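Local coordinates for protein UL16 (Human herpesvirus 5 strain ad169, PDB 2WY3) that blocks binding of the host receptor KLRK1 to its ligands ULBP1 and ULBP2, and so helps the virus escape natural killer cells, at residues V43-I48 against Y67-V72; E47-A52 against T96-S101; V61-L66 against R74-I79. One frame throughout, in Å; residues are numbered along the deposited sequence.

In this predicted extracellular part of UL16, contact 2 is the core: every touching residue is buried, and strand 49-55 of the six-stranded sheet meets strand 95-102 of the three-stranded one through apolar groups and a threonine. Contact 1 lies at the turn end of strand 62-68, contact 3 along most of the rest; both are nearer the surface and involve a sugar-bearing asparagine. Contact 1 joins loop to turn by an amide, a water and a sugar; contact 3 has a carboxylate gripped at the strand edge, an arginine on leucines on one face and two aromatic rings on the other. Contacts 1 and 2 share Glu47 and Ile48, and Trp65 of contact 3 hydrogen-bonds Thr100 of contact 2.

Contact 1: residues V43-I48 against Y67-V72; sequences VTEDEI and YQNDTV. With NAG (2-acetamido-2-deoxy-beta-D-glucopyranose), chain K.
Gln68 reaches across to the loop 43-48, its NE2 giving a hydrogen bond of 2.9 Å to Asp46 O. The N-H is fairly straight on its target (158°) and the oxygen lies near the amide plane, yet the donor sits well above the carbonyl plane of Asp46. With CG anti to the backbone N (chi1 -174°) and the chain extended beyond it, the amide reaches that far, and on the way CG1 of Ile48 packs against Gln68 CD at 3.7 Å.

Beside it, Glu45 and Asn69 run alongside each other in the same direction, their carboxylate and amide planes nearly parallel. Asn69 ND2 is bonded covalently to a sugar, and that sugar's acetamido N2 donates to Glu45 OE1 (2.8 Å, 168°), a nearly straight bond that probably limits this sugar's swing. Between the two backbones, the N of Asn69 gives its proton to a water 2.8 Å away, which also approaches Thr44 O and Glu47 O.

Two turns thus meet: the type I turn from Thr44 to Glu47 and the type I' turn joining strands 62-68 and 71-74 as a hairpin. Glu47 is salt-bridged to Arg116, Asp46 holds Ser5, and Tyr67 packs on Leu98 and Thr96 of strand 95-102.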
loop_
_atom_site.group_PDB
_atom_site.type_symbol
_atom_site.label_atom_id
_atom_site.label_comp_id
_atom_site.label_asym_id
_atom_site.label_seq_id
_atom_site.Cartn_x
_atom_site.Cartn_y
_atom_site.Cartn_z
ATOM N N VAL B 43 4.822 -15.029 8.205
ATOM C CA VAL B 43 5.530 -15.706 7.128
ATOM C C VAL B 43 6.905 -16.124 7.631
ATOM O O VAL B 43 7.623 -15.312 8.205
ATOM C CB VAL B 43 5.683 -14.781 5.907
ATOM C CG1 VAL B 43 6.518 -15.456 4.814
ATOM C CG2 VAL B 43 4.304 -14.408 5.365
ATOM N N THR B 44 7.283 -17.386 7.440
ATOM C CA THR B 44 8.611 -17.812 7.885
ATOM C C THR B 44 9.650 -17.590 6.797
ATOM O O THR B 44 9.308 -17.433 5.633
ATOM C CB THR B 44 8.651 -19.293 8.315
ATOM O OG1 THR B 44 8.292 -20.122 7.206
ATOM C CG2 THR B 44 7.686 -19.541 9.462
ATOM N N GLU B 45 10.925 -17.600 7.184
ATOM C CA GLU B 45 12.006 -17.322 6.244
ATOM C C GLU B 45 11.972 -18.205 5.005
ATOM O O GLU B 45 12.227 -17.735 3.902
ATOM C CB GLU B 45 13.370 -17.460 6.932
ATOM C CG GLU B 45 13.814 -16.231 7.689
ATOM C CD GLU B 45 15.237 -16.362 8.197
ATOM O OE1 GLU B 45 16.088 -16.889 7.448
ATOM O OE2 GLU B 45 15.502 -15.941 9.342
ATOM N N ASP B 46 11.661 -19.486 5.180
ATOM C CA ASP B 46 11.712 -20.412 4.053
ATOM C C ASP B 46 10.372 -20.574 3.338
ATOM O O ASP B 46 10.269 -21.322 2.376
ATOM C CB ASP B 46 12.265 -21.775 4.492
ATOM C CG ASP B 46 11.250 -22.603 5.278
ATOM O OD1 ASP B 46 10.161 -22.089 5.620
ATOM O OD2 ASP B 46 11.549 -23.783 5.553
ATOM N N GLU B 47 9.348 -19.854 3.789
ATOM C CA GLU B 47 8.018 -20.051 3.224
ATOM C C GLU B 47 7.858 -19.441 1.835
ATOM O O GLU B 47 8.100 -18.244 1.627
ATOM C CB GLU B 47 6.924 -19.514 4.152
ATOM C CG GLU B 47 5.520 -19.908 3.673
ATOM C CD GLU B 47 4.419 -19.435 4.605
ATOM O OE1 GLU B 47 4.746 -18.800 5.627
ATOM O OE2 GLU B 47 3.230 -19.696 4.306
ATOM N N ILE B 48 7.431 -20.271 0.892
ATOM C CA ILE B 48 7.117 -19.819 -0.448
ATOM C C ILE B 48 5.645 -19.471 -0.544
ATOM O O ILE B 48 4.773 -20.322 -0.297
ATOM C CB ILE B 48 7.467 -20.892 -1.500
ATOM C CG1 ILE B 48 8.959 -21.222 -1.408
ATOM C CG2 ILE B 48 7.072 -20.411 -2.881
ATOM C CD1 ILE B 48 9.371 -22.463 -2.186
ATOM N N TYR B 67 7.370 -15.702 -4.015
ATOM C CA TYR B 67 8.116 -14.892 -3.053
ATOM C C TYR B 67 8.616 -15.799 -1.933
ATOM O O TYR B 67 7.887 -16.684 -1.475
ATOM C CB TYR B 67 7.168 -13.833 -2.487
ATOM C CG TYR B 67 7.810 -12.648 -1.804
ATOM C CD1 TYR B 67 7.677 -12.456 -0.430
ATOM C CD2 TYR B 67 8.515 -11.697 -2.540
ATOM C CE1 TYR B 67 8.249 -11.348 0.195
ATOM C CE2 TYR B 67 9.073 -10.604 -1.931
ATOM C CZ TYR B 67 8.931 -10.429 -0.568
ATOM O OH TYR B 67 9.506 -9.333 0.028
ATOM N N GLN B 68 9.864 -15.608 -1.510
ATOM C CA GLN B 68 10.442 -16.402 -0.427
ATOM C C GLN B 68 11.567 -15.625 0.230
ATOM O O GLN B 68 12.431 -15.074 -0.459
ATOM C CB GLN B 68 10.995 -17.734 -0.960
ATOM C CG GLN B 68 11.505 -18.714 0.121
ATOM C CD GLN B 68 12.258 -19.900 -0.477
ATOM O OE1 GLN B 68 12.836 -19.791 -1.559
ATOM N NE2 GLN B 68 12.262 -21.035 0.231
ATOM N N ASN B 69 11.577 -15.604 1.557
ATOM C CA ASN B 69 12.635 -14.913 2.280
ATOM C C ASN B 69 12.804 -13.487 1.751
ATOM O O ASN B 69 13.909 -13.053 1.424
ATOM C CB ASN B 69 13.941 -15.698 2.167
ATOM C CG ASN B 69 14.961 -15.288 3.206
ATOM O OD1 ASN B 69 14.656 -14.547 4.144
ATOM N ND2 ASN B 69 16.175 -15.788 3.054
ATOM N N ASP B 70 11.676 -12.785 1.647
ATOM C CA ASP B 70 11.639 -11.372 1.258
ATOM C C ASP B 70 12.229 -11.059 -0.113
ATOM O O ASP B 70 12.672 -9.935 -0.356
ATOM C CB ASP B 70 12.306 -10.506 2.329
ATOM C CG ASP B 70 11.667 -10.683 3.691
ATOM O OD1 ASP B 70 10.426 -10.562 3.783
ATOM O OD2 ASP B 70 12.405 -10.948 4.665
ATOM N N THR B 71 12.217 -12.037 -1.011
ATOM C CA THR B 71 12.706 -11.821 -2.367
ATOM C C THR B 71 11.804 -12.509 -3.372
ATOM O O THR B 71 11.312 -13.593 -3.111
ATOM C CB THR B 71 14.117 -12.408 -2.559
ATOM O OG1 THR B 71 14.905 -12.166 -1.388
ATOM C CG2 THR B 71 14.795 -11.790 -3.778
ATOM N N VAL B 72 11.611 -11.889 -4.532
ATOM C CA VAL B 72 10.927 -12.555 -5.635
ATOM C C VAL B 72 11.808 -13.689 -6.157
ATOM O O VAL B 72 12.962 -13.453 -6.546
ATOM C CB VAL B 72 10.651 -11.563 -6.782
ATOM C CG1 VAL B 72 10.233 -12.295 -8.047
ATOM C CG2 VAL B 72 9.590 -10.546 -6.361
HETATM C C1 NAG K . 17.076 -15.295 4.064
HETATM C C2 NAG K . 17.946 -16.527 4.326
HETATM C C3 NAG K . 19.127 -16.178 5.219
HETATM C C4 NAG K . 19.901 -15.042 4.578
HETATM C C5 NAG K . 18.977 -13.849 4.358
HETATM C C6 NAG K . 19.722 -12.722 3.656
HETATM C C7 NAG K . 16.963 -18.742 4.265
HETATM C C8 NAG K . 16.334 -19.858 5.043
HETATM N N2 NAG K . 17.175 -17.603 4.921
HETATM O O3 NAG K . 19.972 -17.294 5.384
HETATM O O4 NAG K . 20.972 -14.675 5.418
HETATM O O5 NAG K . 17.843 -14.203 3.587
HETATM O O6 NAG K . 18.938 -11.552 3.702
HETATM O O7 NAG K . 17.256 -18.898 3.080
HETATM O O HOH W 1 9.347 -16.376 3.001
#

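Contact 2: residues E47-A52 against T96-S101; sequences EIIGVA and TKLYTS
Leu98 on strand 95-102 is the knuckle that presses into strand 49-52. Its CD1 lies 3.8 Å from Gly50 CA, meeting bare backbone where no side chain intervenes, and 3.9 Å from CD1 of Ile49. The other methyl, CD2, touches the same Ile49 CD1, so the isoleucine tip meets both branches of the leucine fork as the two side chains pass at a slant. Ile49 has CG1 lodged between its backbone N and carbonyl carbon (chi1 54°), a crowded position that aims its long branch at Leu98. Val51 CG2 adds a looser touch on Leu98 CD1 at 4.1 Å.

Tyr99, next in line, turns to the opposite side of its strand, where its hydroxyl hydrogen-bonds an acidic side chain of another protein chain.

Thr100 faces inward again. Its OG1 lies 3.8 Å from Val51 CG2, the two side chains passing antiparallel, flank to flank, and the hydroxyl is hydrogen-bonded to NE1 of Trp65 on strand 62-68.

The short strand axes approach to 8.4 Å and run 25° apart, as in face-to-face packing of two sheets in a beta sandwich, consistent with an immunoglobulin-like fold. No hydrogen bond joins the two segments. Their adhesion is apolar and dispersive, and the buried hydroxyl of Thr100 is satisfied by a tryptophan N-H.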
loop_
_atom_site.group_PDB
_atom_site.type_symbol
_atom_site.label_atom_id
_atom_site.label_comp_id
_atom_site.label_asym_id
_atom_site.label_seq_id
_atom_site.Cartn_x
_atom_site.Cartn_y
_atom_site.Cartn_z
ATOM N N GLU B 47 9.348 -19.854 3.789
ATOM C CA GLU B 47 8.018 -20.051 3.224
ATOM C C GLU B 47 7.858 -19.441 1.835
ATOM O O GLU B 47 8.100 -18.244 1.627
ATOM C CB GLU B 47 6.924 -19.514 4.152
ATOM C CG GLU B 47 5.520 -19.908 3.673
ATOM C CD GLU B 47 4.419 -19.435 4.605
ATOM O OE1 GLU B 47 4.746 -18.800 5.627
ATOM O OE2 GLU B 47 3.230 -19.696 4.306
ATOM N N ILE B 48 7.431 -20.271 0.892
ATOM C CA ILE B 48 7.117 -19.819 -0.448
ATOM C C ILE B 48 5.645 -19.471 -0.544
ATOM O O ILE B 48 4.773 -20.322 -0.297
ATOM C CB ILE B 48 7.467 -20.892 -1.500
ATOM C CG1 ILE B 48 8.959 -21.222 -1.408
ATOM C CG2 ILE B 48 7.072 -20.411 -2.881
ATOM C CD1 ILE B 48 9.371 -22.463 -2.186
ATOM N N ILE B 49 5.375 -18.209 -0.871
ATOM C CA ILE B 49 4.020 -17.731 -1.112
ATOM C C ILE B 49 3.981 -17.103 -2.512
ATOM O O ILE B 49 5.020 -16.949 -3.154
ATOM C CB ILE B 49 3.591 -16.721 -0.030
ATOM C CG1 ILE B 49 4.609 -15.574 0.093
ATOM C CG2 ILE B 49 3.461 -17.432 1.315
ATOM C CD1 ILE B 49 4.146 -14.466 1.035
ATOM N N GLY B 50 2.804 -16.762 -3.014
ATOM C CA GLY B 50 2.773 -16.195 -4.348
ATOM C C GLY B 50 1.393 -15.923 -4.880
ATOM O O GLY B 50 0.390 -16.087 -4.173
ATOM N N VAL B 51 1.344 -15.557 -6.157
ATOM C CA VAL B 51 0.100 -15.129 -6.782
ATOM C C VAL B 51 -0.048 -15.810 -8.141
ATOM O O VAL B 51 0.854 -15.744 -8.971
ATOM C CB VAL B 51 0.079 -13.601 -6.999
ATOM C CG1 VAL B 51 -1.259 -13.171 -7.552
ATOM C CG2 VAL B 51 0.374 -12.863 -5.685
ATOM N N ALA B 52 -1.186 -16.472 -8.342
ATOM C CA ALA B 52 -1.511 -17.087 -9.623
ATOM C C ALA B 52 -2.432 -16.170 -10.417
ATOM O O ALA B 52 -3.357 -15.582 -9.857
ATOM C CB ALA B 52 -2.201 -18.445 -9.393
ATOM N N THR B 96 3.473 -9.649 6.109
ATOM C CA THR B 96 4.077 -9.454 4.801
ATOM C C THR B 96 2.942 -9.222 3.811
ATOM O O THR B 96 1.971 -9.957 3.815
ATOM C CB THR B 96 4.849 -10.710 4.361
ATOM O OG1 THR B 96 5.898 -10.977 5.301
ATOM C CG2 THR B 96 5.448 -10.507 2.977
ATOM N N LYS B 97 3.052 -8.195 2.977
ATOM C CA LYS B 97 2.045 -7.987 1.942
ATOM C C LYS B 97 2.652 -8.285 0.583
ATOM O O LYS B 97 3.791 -7.894 0.309
ATOM C CB LYS B 97 1.556 -6.543 1.965
ATOM C CG LYS B 97 0.619 -6.232 3.121
ATOM C CD LYS B 97 0.359 -4.735 3.203
ATOM C CE LYS B 97 -0.717 -4.415 4.227
ATOM N NZ LYS B 97 -0.794 -2.949 4.458
ATOM N N LEU B 98 1.898 -8.980 -0.263
ATOM C CA LEU B 98 2.304 -9.158 -1.650
ATOM C C LEU B 98 1.506 -8.180 -2.510
ATOM O O LEU B 98 0.271 -8.187 -2.487
ATOM C CB LEU B 98 2.033 -10.594 -2.115
ATOM C CG LEU B 98 2.827 -11.726 -1.460
ATOM C CD1 LEU B 98 2.679 -13.008 -2.268
ATOM C CD2 LEU B 98 4.300 -11.349 -1.327
ATOM N N TYR B 99 2.210 -7.349 -3.272
ATOM C CA TYR B 99 1.573 -6.354 -4.130
ATOM C C TYR B 99 1.661 -6.767 -5.578
ATOM O O TYR B 99 2.748 -7.045 -6.078
ATOM C CB TYR B 99 2.286 -5.000 -4.003
ATOM C CG TYR B 99 2.005 -4.266 -2.728
ATOM C CD1 TYR B 99 1.132 -3.181 -2.712
ATOM C CD2 TYR B 99 2.609 -4.648 -1.534
ATOM C CE1 TYR B 99 0.871 -2.492 -1.545
ATOM C CE2 TYR B 99 2.346 -3.964 -0.354
ATOM C CZ TYR B 99 1.473 -2.885 -0.373
ATOM O OH TYR B 99 1.195 -2.202 0.785
ATOM N N THR B 100 0.516 -6.805 -6.251
ATOM C CA THR B 100 0.478 -7.013 -7.690
ATOM C C THR B 100 -0.327 -5.880 -8.313
ATOM O O THR B 100 -1.548 -5.828 -8.166
ATOM C CB THR B 100 -0.186 -8.361 -8.052
ATOM O OG1 THR B 100 0.451 -9.426 -7.318
ATOM C CG2 THR B 100 -0.072 -8.623 -9.561
ATOM N N SER B 101 0.361 -4.968 -8.990
ATOM C CA SER B 101 -0.296 -3.864 -9.684
ATOM C C SER B 101 0.117 -3.914 -11.145
ATOM O O SER B 101 1.299 -3.998 -11.455
ATOM C CB SER B 101 0.109 -2.522 -9.051
ATOM O OG SER B 101 -0.438 -1.425 -9.767
#

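Contact 3: residues V61-L66 against R74-I79; sequences VVDLWL and RNFSDI. With NAG (2-acetamido-2-deoxy-beta-D-glucopyranose), chain L.
Asp63 OD1 is gripped from several directions. The backbone N of Ser77 meets its syn lone pair at 3.1 Å, almost straight (168°), while Leu64 N approaches from above the carboxylate plane at 2.8 Å. Two waters lie 2.8 Å from Asp63 OD1: one accepts from Arg74 NH1 and donates to OD1, bridging carboxylate and guanidinium, whose charged atoms do not touch; the other is also within bonding distance of Arg74 NE and Asn75 O. Ser77 OG meets Asp63 OD2 at 3.0 Å, off the plane on the face opposite Leu64 N. Together these bonds fix the rotation of the carboxylate, and the nearby positive charge would probably favour its ionised form.

Strands 62-68 and 71-74 form a beta hairpin, and its antiparallel hydrogen-bonded pair Leu66-Arg74 has Leu66 N on Arg74 O at 2.9 Å, with a weak return bond. On the side of that pair, the extended Arg74 side chain runs beside Leu66, whose CD1 is 3.9 Å from Arg74 CD, and then crosses Leu64 at about a right angle, so that Leu64 CD2 lies over one guanidinium face, 4.1 Å from Arg74 CZ.

After Arg74 the chain peels off toward strand 82-89 of the other sheet. Here Phe76 receives the edge of Trp65 on its face in a T-shaped stack, the five-membered ring's centroid 4.8 Å from that of Phe76 and the planes at 83°. Trp65 CD1 makes the touch, and Phe76 packs on Phe53. Asn75 points away from strand 62-68; its ND2 carries a covalently bonded sugar and its OD1 is hydrogen-bonded to Gln85.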
loop_
_atom_site.group_PDB
_atom_site.type_symbol
_atom_site.label_atom_id
_atom_site.label_comp_id
_atom_site.label_asym_id
_atom_site.label_seq_id
_atom_site.Cartn_x
_atom_site.Cartn_y
_atom_site.Cartn_z
ATOM N N VAL B 61 -4.856 -20.935 -19.206
ATOM C CA VAL B 61 -3.655 -20.108 -19.301
ATOM C C VAL B 61 -3.397 -19.416 -17.964
ATOM O O VAL B 61 -4.111 -18.489 -17.587
ATOM C CB VAL B 61 -3.794 -19.072 -20.430
ATOM C CG1 VAL B 61 -2.589 -18.111 -20.478
ATOM C CG2 VAL B 61 -3.997 -19.794 -21.766
ATOM N N VAL B 62 -2.374 -19.877 -17.250
ATOM C CA VAL B 62 -2.143 -19.432 -15.869
ATOM C C VAL B 62 -0.690 -19.052 -15.665
ATOM O O VAL B 62 0.211 -19.825 -15.996
ATOM C CB VAL B 62 -2.518 -20.540 -14.855
ATOM C CG1 VAL B 62 -2.368 -20.034 -13.417
ATOM C CG2 VAL B 62 -3.944 -21.012 -15.085
ATOM N N ASP B 63 -0.464 -17.859 -15.123
ATOM C CA ASP B 63 0.871 -17.378 -14.819
ATOM C C ASP B 63 1.051 -17.365 -13.302
ATOM O O ASP B 63 0.097 -17.552 -12.552
ATOM C CB ASP B 63 1.072 -15.973 -15.387
ATOM C CG ASP B 63 2.543 -15.667 -15.690
ATOM O OD1 ASP B 63 3.415 -16.503 -15.364
ATOM O OD2 ASP B 63 2.820 -14.597 -16.270
ATOM N N LEU B 64 2.276 -17.144 -12.852
ATOM C CA LEU B 64 2.569 -17.274 -11.434
ATOM C C LEU B 64 3.775 -16.433 -11.076
ATOM O O LEU B 64 4.756 -16.425 -11.809
ATOM C CB LEU B 64 2.896 -18.745 -11.136
ATOM C CG LEU B 64 3.225 -19.129 -9.692
ATOM C CD1 LEU B 64 1.966 -19.051 -8.827
ATOM C CD2 LEU B 64 3.834 -20.541 -9.637
ATOM N N TRP B 65 3.715 -15.728 -9.953
ATOM C CA TRP B 65 4.932 -15.186 -9.369
ATOM C C TRP B 65 5.060 -15.643 -7.926
ATOM O O TRP B 65 4.049 -15.869 -7.262
ATOM C CB TRP B 65 5.051 -13.656 -9.539
ATOM C CG TRP B 65 4.220 -12.717 -8.659
ATOM C CD1 TRP B 65 2.990 -12.191 -8.948
ATOM C CD2 TRP B 65 4.633 -12.111 -7.415
ATOM N NE1 TRP B 65 2.599 -11.317 -7.941
ATOM C CE2 TRP B 65 3.588 -11.255 -6.994
ATOM C CE3 TRP B 65 5.783 -12.216 -6.616
ATOM C CZ2 TRP B 65 3.651 -10.514 -5.799
ATOM C CZ3 TRP B 65 5.846 -11.484 -5.423
ATOM C CH2 TRP B 65 4.780 -10.646 -5.029
ATOM N N LEU B 66 6.296 -15.814 -7.465
ATOM C CA LEU B 66 6.560 -16.437 -6.171
ATOM C C LEU B 66 7.544 -15.622 -5.333
ATOM O O LEU B 66 8.431 -14.967 -5.863
ATOM C CB LEU B 66 7.129 -17.853 -6.357
ATOM C CG LEU B 66 6.239 -18.878 -7.069
ATOM C CD1 LEU B 66 7.012 -20.171 -7.294
ATOM C CD2 LEU B 66 4.956 -19.125 -6.264
ATOM N N ARG B 74 10.406 -15.958 -8.467
ATOM C CA ARG B 74 9.852 -16.219 -9.789
ATOM C C ARG B 74 8.979 -15.051 -10.218
ATOM O O ARG B 74 8.069 -14.678 -9.489
ATOM C CB ARG B 74 9.034 -17.516 -9.779
ATOM C CG ARG B 74 8.414 -17.870 -11.121
ATOM C CD ARG B 74 7.655 -19.183 -11.040
ATOM N NE ARG B 74 6.844 -19.432 -12.227
ATOM C CZ ARG B 74 6.595 -20.645 -12.710
ATOM N NH1 ARG B 74 5.848 -20.789 -13.795
ATOM N NH2 ARG B 74 7.104 -21.714 -12.108
ATOM N N ASN B 75 9.261 -14.468 -11.387
ATOM C CA ASN B 75 8.415 -13.403 -11.937
ATOM C C ASN B 75 7.280 -13.980 -12.769
ATOM O O ASN B 75 7.382 -15.103 -13.263
ATOM C CB ASN B 75 9.212 -12.488 -12.879
ATOM C CG ASN B 75 10.203 -11.598 -12.157
ATOM O OD1 ASN B 75 9.843 -10.865 -11.238
ATOM N ND2 ASN B 75 11.464 -11.652 -12.600
ATOM N N PHE B 76 6.216 -13.205 -12.960
ATOM C CA PHE B 76 5.291 -13.494 -14.051
ATOM C C PHE B 76 6.124 -13.668 -15.334
ATOM O O PHE B 76 7.135 -12.982 -15.527
ATOM C CB PHE B 76 4.311 -12.333 -14.252
ATOM C CG PHE B 76 3.112 -12.359 -13.333
ATOM C CD1 PHE B 76 2.569 -13.563 -12.905
ATOM C CD2 PHE B 76 2.506 -11.166 -12.939
ATOM C CE1 PHE B 76 1.440 -13.590 -12.078
ATOM C CE2 PHE B 76 1.386 -11.173 -12.127
ATOM C CZ PHE B 76 0.846 -12.391 -11.688
ATOM N N SER B 77 5.691 -14.571 -16.209
ATOM C CA SER B 77 6.385 -14.810 -17.476
ATOM C C SER B 77 6.378 -13.569 -18.364
ATOM O O SER B 77 7.279 -13.379 -19.187
ATOM C CB SER B 77 5.757 -15.989 -18.222
ATOM O OG SER B 77 4.417 -15.699 -18.589
ATOM N N ASP B 78 5.351 -12.738 -18.213
ATOM C CA ASP B 78 5.268 -11.476 -18.938
ATOM C C ASP B 78 5.155 -10.316 -17.965
ATOM O O ASP B 78 4.098 -10.095 -17.362
ATOM C CB ASP B 78 4.074 -11.467 -19.899
ATOM C CG ASP B 78 4.057 -10.239 -20.795
ATOM O OD1 ASP B 78 4.731 -9.236 -20.456
ATOM O OD2 ASP B 78 3.376 -10.274 -21.844
ATOM N N ILE B 79 6.242 -9.568 -17.813
ATOM C CA ILE B 79 6.266 -8.488 -16.836
ATOM C C ILE B 79 6.057 -7.102 -17.437
ATOM O O ILE B 79 6.131 -6.104 -16.719
ATOM C CB ILE B 79 7.571 -8.486 -16.019
ATOM C CG1 ILE B 79 8.778 -8.188 -16.920
ATOM C CG2 ILE B 79 7.737 -9.814 -15.297
ATOM C CD1 ILE B 79 10.089 -8.114 -16.148
HETATM C C1 NAG L . 12.359 -10.640 -12.075
HETATM C C2 NAG L . 13.750 -11.281 -11.970
HETATM C C3 NAG L . 14.801 -10.250 -11.576
HETATM C C4 NAG L . 14.746 -9.071 -12.528
HETATM C C5 NAG L . 13.335 -8.503 -12.582
HETATM C C6 NAG L . 13.231 -7.365 -13.597
HETATM C C7 NAG L . 13.773 -13.641 -11.347
HETATM C C8 NAG L . 13.935 -14.631 -10.230
HETATM N N2 NAG L . 13.796 -12.356 -11.002
HETATM O O3 NAG L . 16.084 -10.840 -11.596
HETATM O O4 NAG L . 15.630 -8.080 -12.069
HETATM O O5 NAG L . 12.410 -9.514 -12.934
HETATM O O6 NAG L . 13.528 -7.851 -14.894
HETATM O O7 NAG L . 13.617 -14.037 -12.504
HETATM O O HOH W 2 5.979 -17.271 -14.436
HETATM O O HOH W 3 4.425 -19.143 -15.533
#